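Local coordinates for protein UDP-N-acetylglucosamine 2-epimerase (PDB 4NES) that probably catalyses the reversible epimerisation at C-2 that interconverts UDP-N-acetylglucosamine and UDP-N-acetylmannosamine, and is seen here with UDP-N-acetylglucosamine and UDP bound, at residues Leu204-His207 with Asn211-Asn214; Glu223-Ile228 with Lys261-Ile266; Phe238-His241 with Arg247-Glu250. One frame throughout, in Å; residues are numbered along the deposited sequence.

Contact 1. Residues Leu204-His207 with Asn211-Asn214; sequences LTLH and NVDN. With UDP (uridine-5'-diphosphate), chain C; UD1 (uridine-diphosphate-N-acetylglucosamine), chain B.
Leu206 and Val212 make an apolar contact in a buried strand-to-helix connection, where the chain leaves strand 201-205 and folds back through helix 209-212. Val212 CG1 lies 3.9 Å from both Leu206 CD2 and His207 CA, so one methyl packs against a side chain and a backbone. The Leu206 side chain, with CG anti to the backbone N (chi1 -169°), runs past that of Val212 in the opposite direction and crosses that of Asn211 at about a right angle, bringing CD1 near the Asn211 amide. That amide is bonded beyond the two segments, OD1 to Arg217 NE and ND2 to Asp287 OD2 and Leu305 O. The connection follows the C-terminal end of a parallel strand, the sheet edge facing the cleft between Rossmann-like domains where GT-B enzymes bind ligands. His207, probably an active-site residue as in related epimerases, leaves the chain pointing away from Asn211-Asn214; its imidazole lies among the ligands, and NE2 donates a nearly straight 2.9 Å bond (171°) to O4' of UDP-N-acetylglucosamine, in the ring plane. A leucine here would probably leave that sugar hydroxyl without its donor and His241 without its stacking partner. Asp287 OD1 holds the His207 backbone N.

Contact 2. Residues Glu223-Ile228 with Lys261-Ile266; sequences EGIFEI and KKIKII
Ile263 carries this contact: its CD1 methyl reaches from the start of strand 263-266 towards helix 215-232 and meets two consecutive helix residues, Ile225 and Phe226. The distances are equal and loose, 4.3 Å from Ile263 CD1 to Ile225 CG2 and 4.3 Å from Ile263 CD1 to Phe226 CE1. The reach comes from an extended side chain, in which CD1 stands anti to CA (chi2 179°) and so lies as far out along the chain as it can. Ile225 points toward the strand. Phe226 leaves the helix pointing away from the strand, but its ring swings back so that CE1 arrives beside the methyl, which meets the ring obliquely.

The setting is the outermost strand of the six-stranded parallel sheet, whose neighbour is strand 235-239. Helix 215-232 packs on one side of this sheet, as expected of the Rossmann-like domains of a GT-B enzyme, and Ile225 also rests on Leu204 of strand 201-205, nearer the middle. Leu257 of helix 254-259 touches both Phe226 and Ile263, closing the same apolar cluster at the sheet's edge.

With three hydrocarbon side chains and only 84 Å² buried between the segments, the contact implies dispersion and exclusion of water, without a directional bond to fix the helix against the strand.

Contact 3. Residues Phe238-His241 with Arg247-Glu250; sequences FSIH and RLKE. With UD1 (uridine-diphosphate-N-acetylglucosamine), chain B; UDP (uridine-5'-diphosphate), chain C.
The backbones of Phe238-His241 and Arg247-Glu250 stay well apart, with the nearest CA atoms, those of Ile240 and Leu248, separated by 9.9 Å, and side chains fill the interval. Leu248 bridges it through one methyl. Its CD1 lies 3.6 Å from Ile240 CD1, where the two side chains cross obliquely, and 4.3 Å from Phe238 CE2, approaching the phenyl ring at its edge and near its plane. Ile240 is stretched out to make this meeting, CG1 being anti to the backbone N (chi1 -177°) and CD1 continuing the line. It also covers the ring of Phe238: Ile240 CB sits over the ring centre, leaving the edge to Leu248. Leu257 of helix 254-259 touches Phe238 and Leu248 as well.

This is the β-α unit in which strand 235-239 runs into helix 242-250, part of a Rossmann-like domain of the GT-B fold. Two residues at and just past the end of the strand, Ser239 and His241, meet the ligands. Ser239 OG donates a 2.8 Å bond to O4 of the UDP uracil. His241 NE2 gives a rather bent bond (139°) to O6' of UDP-N-acetylglucosamine, 3.1 Å away in the ring plane, while ND1 caps the helix at the backbone N of Arg243. On the helix, Arg247 NH1 makes a salt bridge to Glu250 OE1 at 2.8 Å, on the syn side of the carboxylate and 18° out of the guanidinium plane; Arg247 NE makes a second with Asp213 OD1.

The chemistry is thus divided: hydrocarbon packing joins helix to strand, while the polar groups of Ser239 and His241 hold nucleotide and sugar, and with ND1 in the cap and NE2 on the sugar, the turn of the imidazole is probably set from both nitrogens.

Overall arrangement
All three contacts belong to one six-stranded parallel sheet and the helices packed on it, and show apolar strand-helix packing directly adjoining ligand-binding residues. Contact 1 closes first along the chain; contact 3 is nested inside the loop closed by contact 2. Their strands, 201-205, 235-239 and 263-266, are successive neighbours running out to the sheet's edge. Contacts 1 and 3 have centres about 8 Å apart, share both ligands and are joined by the Asp213-Arg247 salt bridge. Contact 2, its centre about 14 Å from that of contact 1 and 12 Å from that of contact 3, lies away from the annotated sites but is joined to contact 3 by strand pairing, and reaches contact 1 through side-chain packing.

Contact 1. Residues Leu204-His207 with Asn211-Asn214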
loop_
_atom_site.group_PDB
_atom_site.type_symbol
_atom_site.label_atom_id
_atom_site.label_comp_id
_atom_site.label_asym_id
_atom_site.label_seq_id
_atom_site.Cartn_x
_atom_site.Cartn_y
_atom_site.Cartn_z
ATOM N N LEU A 204 -22.173 -24.130 7.775
ATOM C CA LEU A 204 -21.297 -23.196 8.470
ATOM C C LEU A 204 -19.884 -23.174 7.892
ATOM O O LEU A 204 -19.296 -24.228 7.656
ATOM C CB LEU A 204 -21.228 -23.580 9.953
ATOM C CG LEU A 204 -20.231 -22.848 10.857
ATOM C CD1 LEU A 204 -20.601 -21.386 11.043
ATOM C CD2 LEU A 204 -20.140 -23.566 12.212
ATOM N N THR A 205 -19.347 -21.975 7.666
ATOM C CA THR A 205 -17.905 -21.802 7.473
ATOM C C THR A 205 -17.442 -20.634 8.327
ATOM O O THR A 205 -18.191 -19.690 8.532
ATOM C CB THR A 205 -17.471 -21.573 5.991
ATOM O OG1 THR A 205 -17.783 -20.232 5.578
ATOM C CG2 THR A 205 -18.089 -22.605 5.041
ATOM N N LEU A 206 -16.215 -20.700 8.830
ATOM C CA LEU A 206 -15.696 -19.662 9.705
ATOM C C LEU A 206 -14.187 -19.632 9.587
ATOM O O LEU A 206 -13.536 -20.634 9.895
ATOM C CB LEU A 206 -16.074 -19.962 11.165
ATOM C CG LEU A 206 -15.825 -18.824 12.161
ATOM C CD1 LEU A 206 -16.947 -17.804 12.059
ATOM C CD2 LEU A 206 -15.707 -19.350 13.584
ATOM N N HIS A 207 -13.619 -18.498 9.180
ATOM C CA HIS A 207 -12.159 -18.400 9.079
ATOM C C HIS A 207 -11.544 -16.999 9.169
ATOM O O HIS A 207 -10.329 -16.870 9.028
ATOM C CB HIS A 207 -11.639 -19.098 7.808
ATOM C CG HIS A 207 -11.831 -18.309 6.546
ATOM N ND1 HIS A 207 -12.988 -18.348 5.804
ATOM C CD2 HIS A 207 -10.989 -17.464 5.889
ATOM C CE1 HIS A 207 -12.860 -17.564 4.748
ATOM N NE2 HIS A 207 -11.660 -17.014 4.777
ATOM N N ASN A 211 -11.943 -13.516 13.977
ATOM C CA ASN A 211 -12.861 -14.433 14.654
ATOM C C ASN A 211 -12.197 -15.681 15.207
ATOM O O ASN A 211 -12.613 -16.201 16.241
ATOM C CB ASN A 211 -13.970 -14.896 13.700
ATOM C CG ASN A 211 -15.094 -13.892 13.568
ATOM O OD1 ASN A 211 -15.335 -13.082 14.462
ATOM N ND2 ASN A 211 -15.810 -13.958 12.450
ATOM N N VAL A 212 -11.195 -16.198 14.511
ATOM C CA VAL A 212 -10.659 -17.499 14.892
ATOM C C VAL A 212 -9.304 -17.403 15.587
ATOM O O VAL A 212 -8.885 -18.348 16.251
ATOM C CB VAL A 212 -10.585 -18.484 13.685
ATOM C CG1 VAL A 212 -11.940 -18.588 12.967
ATOM C CG2 VAL A 212 -9.486 -18.063 12.699
ATOM N N ASP A 213 -8.626 -16.270 15.443
ATOM C CA ASP A 213 -7.339 -16.068 16.119
ATOM C C ASP A 213 -7.534 -15.562 17.548
ATOM O O ASP A 213 -6.586 -15.537 18.331
ATOM C CB ASP A 213 -6.459 -15.053 15.386
ATOM C CG ASP A 213 -5.989 -15.526 14.027
ATOM O OD1 ASP A 213 -6.264 -16.682 13.620
ATOM O OD2 ASP A 213 -5.324 -14.717 13.349
ATOM N N ASN A 214 -8.758 -15.143 17.857
ATOM C CA ASN A 214 -9.134 -14.536 19.137
ATOM C C ASN A 214 -9.953 -15.572 19.898
ATOM O O ASN A 214 -11.101 -15.835 19.540
ATOM C CB ASN A 214 -9.979 -13.282 18.837
ATOM C CG ASN A 214 -10.457 -12.542 20.082
ATOM O OD1 ASN A 214 -10.657 -13.118 21.146
ATOM N ND2 ASN A 214 -10.682 -11.243 19.924
HETATM N N1 UDP C . -15.694 -22.887 -0.946
HETATM C C2 UDP C . -15.462 -24.116 -1.464
HETATM N N3 UDP C . -15.372 -25.184 -0.642
HETATM C C4 UDP C . -15.500 -25.078 0.699
HETATM C C5 UDP C . -15.737 -23.821 1.272
HETATM C C6 UDP C . -15.819 -22.727 0.404
HETATM O O2 UDP C . -15.337 -24.267 -2.682
HETATM O O4 UDP C . -15.390 -26.210 1.502
HETATM C "C1'" UDP C . -15.755 -21.677 -1.785
HETATM C "C2'" UDP C . -16.963 -20.898 -1.771
HETATM O "O2'" UDP C . -17.943 -21.487 -2.595
HETATM C "C3'" UDP C . -16.510 -19.569 -2.206
HETATM C "C4'" UDP C . -15.125 -19.505 -1.762
HETATM O "O4'" UDP C . -14.786 -20.773 -1.258
HETATM O "O3'" UDP C . -16.562 -19.374 -3.592
HETATM C "C5'" UDP C . -14.892 -18.528 -0.660
HETATM O "O5'" UDP C . -13.573 -18.587 -0.174
HETATM P PA UDP C . -13.206 -18.288 1.338
HETATM O O1A UDP C . -12.086 -19.225 1.738
HETATM O O2A UDP C . -14.442 -18.460 2.195
HETATM O O3A UDP C . -12.623 -16.825 1.423
HETATM P PB UDP C . -13.245 -15.387 1.361
HETATM O O1B UDP C . -14.339 -15.338 0.306
HETATM O O2B UDP C . -13.755 -15.020 2.731
HETATM O O3B UDP C . -12.056 -14.545 0.989
HETATM C "C1'" UD1 B . -6.337 -16.114 3.378
HETATM C "C2'" UD1 B . -6.679 -14.673 3.152
HETATM C "C3'" UD1 B . -8.095 -14.425 3.352
HETATM C "C4'" UD1 B . -8.960 -15.315 2.567
HETATM C "C5'" UD1 B . -8.548 -16.753 2.754
HETATM C "C6'" UD1 B . -9.257 -17.672 1.832
HETATM C "C7'" UD1 B . -4.763 -13.068 3.728
HETATM C "C8'" UD1 B . -4.103 -12.245 4.794
HETATM N "N2'" UD1 B . -5.931 -13.826 4.115
HETATM O "O1'" UD1 B . -6.605 -16.438 4.695
HETATM O "O3'" UD1 B . -8.389 -13.054 3.025
HETATM O "O4'" UD1 B . -10.319 -15.161 2.940
HETATM O "O5'" UD1 B . -7.160 -16.923 2.490
HETATM O "O6'" UD1 B . -9.483 -18.935 2.338
HETATM O "O7'" UD1 B . -4.317 -13.092 2.579
HETATM N N1 UD1 B . -3.248 -23.274 5.708
HETATM C C2 UD1 B . -3.100 -24.551 5.350
HETATM N N3 UD1 B . -3.093 -24.896 4.064
HETATM C C4 UD1 B . -3.218 -23.975 3.099
HETATM C C5 UD1 B . -3.377 -22.638 3.435
HETATM C C6 UD1 B . -3.394 -22.299 4.779
HETATM O O2 UD1 B . -2.980 -25.418 6.193
HETATM O O4 UD1 B . -3.206 -24.350 1.787
HETATM C C1B UD1 B . -3.276 -22.874 7.134
HETATM C C2B UD1 B . -1.948 -22.651 7.738
HETATM O "O2'" UD1 B . -1.968 -23.062 9.082
HETATM C C3B UD1 B . -1.785 -21.218 7.662
HETATM C C4B UD1 B . -3.164 -20.735 7.924
HETATM O O4B UD1 B . -4.029 -21.671 7.310
HETATM O O3B UD1 B . -0.843 -20.684 8.559
HETATM C C5B UD1 B . -3.421 -19.385 7.358
HETATM O O5B UD1 B . -3.103 -19.235 5.998
HETATM P PA UD1 B . -3.079 -17.825 5.348
HETATM O O1A UD1 B . -2.057 -16.988 6.055
HETATM O O2A UD1 B . -2.786 -17.977 3.892
HETATM O O3A UD1 B . -4.457 -17.131 5.607
HETATM P PB UD1 B . -5.940 -17.683 5.400
HETATM O O1B UD1 B . -6.565 -17.813 6.750
HETATM O O2B UD1 B . -5.949 -18.906 4.524
#

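Contact 2. Residues Glu223-Ile228 with Lys261-Ile266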
loop_
_atom_site.group_PDB
_atom_site.type_symbol
_atom_site.label_atom_id
_atom_site.label_comp_id
_atom_site.label_asym_id
_atom_site.label_seq_id
_atom_site.Cartn_x
_atom_site.Cartn_y
_atom_site.Cartn_z
ATOM N N GLU A 223 -20.156 -21.365 21.249
ATOM C CA GLU A 223 -21.279 -21.347 22.191
ATOM C C GLU A 223 -22.570 -21.046 21.447
ATOM O O GLU A 223 -23.586 -21.716 21.641
ATOM C CB GLU A 223 -21.059 -20.268 23.256
ATOM C CG GLU A 223 -21.312 -20.693 24.698
ATOM C CD GLU A 223 -22.783 -20.775 25.075
ATOM O OE1 GLU A 223 -23.219 -19.959 25.916
ATOM O OE2 GLU A 223 -23.496 -21.660 24.554
ATOM N N GLY A 224 -22.521 -20.031 20.588
ATOM C CA GLY A 224 -23.662 -19.660 19.773
ATOM C C GLY A 224 -24.166 -20.798 18.906
ATOM O O GLY A 224 -25.371 -21.018 18.807
ATOM N N ILE A 225 -23.250 -21.526 18.274
ATOM C CA ILE A 225 -23.645 -22.652 17.438
ATOM C C ILE A 225 -24.281 -23.771 18.275
ATOM O O ILE A 225 -25.309 -24.324 17.890
ATOM C CB ILE A 225 -22.464 -23.198 16.613
ATOM C CG1 ILE A 225 -21.936 -22.120 15.656
ATOM C CG2 ILE A 225 -22.886 -24.439 15.845
ATOM C CD1 ILE A 225 -22.943 -21.673 14.602
ATOM N N PHE A 226 -23.679 -24.091 19.420
ATOM C CA PHE A 226 -24.243 -25.087 20.332
ATOM C C PHE A 226 -25.684 -24.724 20.714
ATOM O O PHE A 226 -26.554 -25.591 20.811
ATOM C CB PHE A 226 -23.398 -25.161 21.604
ATOM C CG PHE A 226 -22.274 -26.157 21.548
ATOM C CD1 PHE A 226 -21.293 -26.075 20.572
ATOM C CD2 PHE A 226 -22.176 -27.157 22.505
ATOM C CE1 PHE A 226 -20.250 -26.987 20.537
ATOM C CE2 PHE A 226 -21.136 -28.073 22.471
ATOM C CZ PHE A 226 -20.172 -27.985 21.489
ATOM N N GLU A 227 -25.926 -23.433 20.918
ATOM C CA GLU A 227 -27.236 -22.959 21.338
ATOM C C GLU A 227 -28.288 -23.020 20.226
ATOM O O GLU A 227 -29.438 -23.388 20.481
ATOM C CB GLU A 227 -27.114 -21.542 21.882
ATOM C CG GLU A 227 -28.083 -21.217 22.981
ATOM C CD GLU A 227 -27.643 -20.012 23.763
ATOM O OE1 GLU A 227 -26.692 -20.145 24.560
ATOM O OE2 GLU A 227 -28.239 -18.935 23.575
ATOM N N ILE A 228 -27.894 -22.641 19.007
ATOM C CA ILE A 228 -28.748 -22.776 17.825
ATOM C C ILE A 228 -29.271 -24.195 17.703
ATOM O O ILE A 228 -30.452 -24.424 17.462
ATOM C CB ILE A 228 -27.949 -22.497 16.522
ATOM C CG1 ILE A 228 -27.793 -21.007 16.268
ATOM C CG2 ILE A 228 -28.618 -23.148 15.307
ATOM C CD1 ILE A 228 -27.117 -20.737 14.940
ATOM N N LYS A 261 -22.823 -34.331 18.465
ATOM C CA LYS A 261 -23.305 -35.263 17.452
ATOM C C LYS A 261 -24.228 -34.604 16.424
ATOM O O LYS A 261 -24.588 -35.220 15.419
ATOM C CB LYS A 261 -23.992 -36.459 18.115
ATOM C CG LYS A 261 -23.147 -37.123 19.195
ATOM C CD LYS A 261 -23.890 -38.276 19.841
ATOM C CE LYS A 261 -24.082 -39.430 18.868
ATOM N NZ LYS A 261 -22.817 -40.189 18.640
ATOM N N LYS A 262 -24.598 -33.348 16.665
ATOM C CA LYS A 262 -25.415 -32.607 15.706
ATOM C C LYS A 262 -24.563 -31.763 14.759
ATOM O O LYS A 262 -25.092 -31.097 13.869
ATOM C CB LYS A 262 -26.437 -31.726 16.419
ATOM C CG LYS A 262 -27.472 -32.511 17.211
ATOM C CD LYS A 262 -28.379 -33.321 16.298
ATOM C CE LYS A 262 -29.258 -32.416 15.449
ATOM N NZ LYS A 262 -30.610 -32.999 15.230
ATOM N N ILE A 263 -23.250 -31.782 14.958
ATOM C CA ILE A 263 -22.342 -31.082 14.051
ATOM C C ILE A 263 -21.567 -32.086 13.213
ATOM O O ILE A 263 -20.874 -32.949 13.756
ATOM C CB ILE A 263 -21.327 -30.195 14.793
ATOM C CG1 ILE A 263 -22.046 -29.177 15.683
ATOM C CG2 ILE A 263 -20.416 -29.495 13.790
ATOM C CD1 ILE A 263 -21.110 -28.265 16.480
ATOM N N LYS A 264 -21.681 -31.977 11.892
ATOM C CA LYS A 264 -20.852 -32.789 11.013
ATOM C C LYS A 264 -19.703 -31.942 10.490
ATOM O O LYS A 264 -19.911 -30.999 9.725
ATOM C CB LYS A 264 -21.660 -33.370 9.852
ATOM C CG LYS A 264 -20.823 -34.231 8.901
ATOM C CD LYS A 264 -21.580 -35.460 8.425
ATOM C CE LYS A 264 -20.760 -36.275 7.436
ATOM N NZ LYS A 264 -19.518 -36.840 8.034
ATOM N N ILE A 265 -18.490 -32.268 10.925
ATOM C CA ILE A 265 -17.306 -31.547 10.492
ATOM C C ILE A 265 -16.751 -32.214 9.255
ATOM O O ILE A 265 -16.516 -33.426 9.239
ATOM C CB ILE A 265 -16.216 -31.537 11.576
ATOM C CG1 ILE A 265 -16.776 -30.988 12.892
ATOM C CG2 ILE A 265 -15.022 -30.713 11.117
ATOM C CD1 ILE A 265 -15.758 -30.956 14.025
ATOM N N ILE A 266 -16.555 -31.427 8.206
ATOM C CA ILE A 266 -15.956 -31.942 6.980
ATOM C C ILE A 266 -14.739 -31.106 6.608
ATOM O O ILE A 266 -14.690 -29.901 6.884
ATOM C CB ILE A 266 -16.980 -32.024 5.806
ATOM C CG1 ILE A 266 -17.436 -30.633 5.362
ATOM C CG2 ILE A 266 -18.178 -32.883 6.203
ATOM C CD1 ILE A 266 -18.356 -30.662 4.146
#

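Contact 3. Residues Phe238-His241 with Arg247-Glu250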
loop_
_atom_site.group_PDB
_atom_site.type_symbol
_atom_site.label_atom_id
_atom_site.label_comp_id
_atom_site.label_asym_id
_atom_site.label_seq_id
_atom_site.Cartn_x
_atom_site.Cartn_y
_atom_site.Cartn_z
ATOM N N PHE A 238 -20.289 -28.313 8.943
ATOM C CA PHE A 238 -19.226 -27.325 9.125
ATOM C C PHE A 238 -18.040 -27.712 8.248
ATOM O O PHE A 238 -17.340 -28.687 8.536
ATOM C CB PHE A 238 -18.833 -27.317 10.614
ATOM C CG PHE A 238 -17.774 -26.298 11.006
ATOM C CD1 PHE A 238 -17.433 -25.232 10.190
ATOM C CD2 PHE A 238 -17.134 -26.422 12.237
ATOM C CE1 PHE A 238 -16.460 -24.321 10.582
ATOM C CE2 PHE A 238 -16.164 -25.517 12.636
ATOM C CZ PHE A 238 -15.827 -24.460 11.810
ATOM N N SER A 239 -17.831 -26.971 7.162
ATOM C CA SER A 239 -16.615 -27.122 6.361
ATOM C C SER A 239 -15.534 -26.285 7.024
ATOM O O SER A 239 -15.653 -25.058 7.079
ATOM C CB SER A 239 -16.831 -26.643 4.927
ATOM O OG SER A 239 -15.597 -26.600 4.229
ATOM N N ILE A 240 -14.485 -26.937 7.528
ATOM C CA ILE A 240 -13.528 -26.271 8.412
ATOM C C ILE A 240 -12.209 -25.895 7.717
ATOM O O ILE A 240 -11.429 -26.754 7.301
ATOM C CB ILE A 240 -13.281 -27.111 9.690
ATOM C CG1 ILE A 240 -12.331 -26.391 10.647
ATOM C CG2 ILE A 240 -12.784 -28.504 9.340
ATOM C CD1 ILE A 240 -12.204 -27.121 11.968
ATOM N N HIS A 241 -11.978 -24.591 7.608
ATOM C CA HIS A 241 -10.772 -24.033 7.002
ATOM C C HIS A 241 -9.565 -24.473 7.824
ATOM O O HIS A 241 -9.669 -24.591 9.040
ATOM C CB HIS A 241 -10.906 -22.511 7.046
ATOM C CG HIS A 241 -9.865 -21.764 6.268
ATOM N ND1 HIS A 241 -8.546 -21.680 6.662
ATOM C CD2 HIS A 241 -9.974 -20.987 5.158
ATOM C CE1 HIS A 241 -7.880 -20.928 5.808
ATOM N NE2 HIS A 241 -8.722 -20.482 4.894
ATOM N N ARG A 247 -6.522 -23.278 14.940
ATOM C CA ARG A 247 -6.893 -22.436 16.076
ATOM C C ARG A 247 -7.813 -23.153 17.060
ATOM O O ARG A 247 -7.647 -23.013 18.271
ATOM C CB ARG A 247 -7.559 -21.141 15.607
ATOM C CG ARG A 247 -6.650 -20.209 14.824
ATOM C CD ARG A 247 -5.492 -19.720 15.673
ATOM N NE ARG A 247 -4.730 -18.694 14.970
ATOM C CZ ARG A 247 -3.619 -18.141 15.441
ATOM N NH1 ARG A 247 -3.142 -18.513 16.621
ATOM N NH2 ARG A 247 -2.993 -17.206 14.741
ATOM N N LEU A 248 -8.784 -23.908 16.552
ATOM C CA LEU A 248 -9.685 -24.655 17.428
ATOM C C LEU A 248 -8.918 -25.628 18.315
ATOM O O LEU A 248 -9.240 -25.788 19.495
ATOM C CB LEU A 248 -10.751 -25.400 16.625
ATOM C CG LEU A 248 -11.865 -24.510 16.075
ATOM C CD1 LEU A 248 -12.629 -25.241 14.985
ATOM C CD2 LEU A 248 -12.805 -24.083 17.197
ATOM N N LYS A 249 -7.900 -26.266 17.748
ATOM C CA LYS A 249 -7.070 -27.188 18.519
ATOM C C LYS A 249 -6.189 -26.425 19.502
ATOM O O LYS A 249 -5.986 -26.864 20.633
ATOM C CB LYS A 249 -6.218 -28.050 17.587
ATOM C CG LYS A 249 -7.026 -29.045 16.765
ATOM C CD LYS A 249 -6.182 -29.663 15.662
ATOM C CE LYS A 249 -6.927 -30.779 14.955
ATOM N NZ LYS A 249 -7.104 -31.961 15.834
ATOM N N GLU A 250 -5.673 -25.278 19.071
ATOM C CA GLU A 250 -4.830 -24.451 19.935
ATOM C C GLU A 250 -5.582 -23.988 21.182
ATOM O O GLU A 250 -5.017 -23.937 22.282
ATOM C CB GLU A 250 -4.301 -23.238 19.166
ATOM C CG GLU A 250 -3.575 -22.237 20.056
ATOM C CD GLU A 250 -3.064 -21.033 19.296
ATOM O OE1 GLU A 250 -3.405 -20.891 18.105
ATOM O OE2 GLU A 250 -2.315 -20.232 19.898
HETATM C "C1'" UD1 B . -6.337 -16.114 3.378
HETATM C "C2'" UD1 B . -6.679 -14.673 3.152
HETATM C "C3'" UD1 B . -8.095 -14.425 3.352
HETATM C "C4'" UD1 B . -8.960 -15.315 2.567
HETATM C "C5'" UD1 B . -8.548 -16.753 2.754
HETATM C "C6'" UD1 B . -9.257 -17.672 1.832
HETATM C "C7'" UD1 B . -4.763 -13.068 3.728
HETATM C "C8'" UD1 B . -4.103 -12.245 4.794
HETATM N "N2'" UD1 B . -5.931 -13.826 4.115
HETATM O "O1'" UD1 B . -6.605 -16.438 4.695
HETATM O "O3'" UD1 B . -8.389 -13.054 3.025
HETATM O "O4'" UD1 B . -10.319 -15.161 2.940
HETATM O "O5'" UD1 B . -7.160 -16.923 2.490
HETATM O "O6'" UD1 B . -9.483 -18.935 2.338
HETATM O "O7'" UD1 B . -4.317 -13.092 2.579
HETATM N N1 UD1 B . -3.248 -23.274 5.708
HETATM C C2 UD1 B . -3.100 -24.551 5.350
HETATM N N3 UD1 B . -3.093 -24.896 4.064
HETATM C C4 UD1 B . -3.218 -23.975 3.099
HETATM C C5 UD1 B . -3.377 -22.638 3.435
HETATM C C6 UD1 B . -3.394 -22.299 4.779
HETATM O O2 UD1 B . -2.980 -25.418 6.193
HETATM O O4 UD1 B . -3.206 -24.350 1.787
HETATM C C1B UD1 B . -3.276 -22.874 7.134
HETATM C C2B UD1 B . -1.948 -22.651 7.738
HETATM O "O2'" UD1 B . -1.968 -23.062 9.082
HETATM C C3B UD1 B . -1.785 -21.218 7.662
HETATM C C4B UD1 B . -3.164 -20.735 7.924
HETATM O O4B UD1 B . -4.029 -21.671 7.310
HETATM O O3B UD1 B . -0.843 -20.684 8.559
HETATM C C5B UD1 B . -3.421 -19.385 7.358
HETATM O O5B UD1 B . -3.103 -19.235 5.998
HETATM P PA UD1 B . -3.079 -17.825 5.348
HETATM O O1A UD1 B . -2.057 -16.988 6.055
HETATM O O2A UD1 B . -2.786 -17.977 3.892
HETATM O O3A UD1 B . -4.457 -17.131 5.607
HETATM P PB UD1 B . -5.940 -17.683 5.400
HETATM O O1B UD1 B . -6.565 -17.813 6.750
HETATM O O2B UD1 B . -5.949 -18.906 4.524
HETATM N N1 UDP C . -15.694 -22.887 -0.946
HETATM C C2 UDP C . -15.462 -24.116 -1.464
HETATM N N3 UDP C . -15.372 -25.184 -0.642
HETATM C C4 UDP C . -15.500 -25.078 0.699
HETATM C C5 UDP C . -15.737 -23.821 1.272
HETATM C C6 UDP C . -15.819 -22.727 0.404
HETATM O O2 UDP C . -15.337 -24.267 -2.682
HETATM O O4 UDP C . -15.390 -26.210 1.502
HETATM C "C1'" UDP C . -15.755 -21.677 -1.785
HETATM C "C2'" UDP C . -16.963 -20.898 -1.771
HETATM O "O2'" UDP C . -17.943 -21.487 -2.595
HETATM C "C3'" UDP C . -16.510 -19.569 -2.206
HETATM C "C4'" UDP C . -15.125 -19.505 -1.762
HETATM O "O4'" UDP C . -14.786 -20.773 -1.258
HETATM O "O3'" UDP C . -16.562 -19.374 -3.592
HETATM C "C5'" UDP C . -14.892 -18.528 -0.660
HETATM O "O5'" UDP C . -13.573 -18.587 -0.174
HETATM P PA UDP C . -13.206 -18.288 1.338
HETATM O O1A UDP C . -12.086 -19.225 1.738
HETATM O O2A UDP C . -14.442 -18.460 2.195
HETATM O O3A UDP C . -12.623 -16.825 1.423
HETATM P PB UDP C . -13.245 -15.387 1.361
HETATM O O1B UDP C . -14.339 -15.338 0.306
HETATM O O2B UDP C . -13.755 -15.020 2.731
HETATM O O3B UDP C . -12.056 -14.545 0.989
#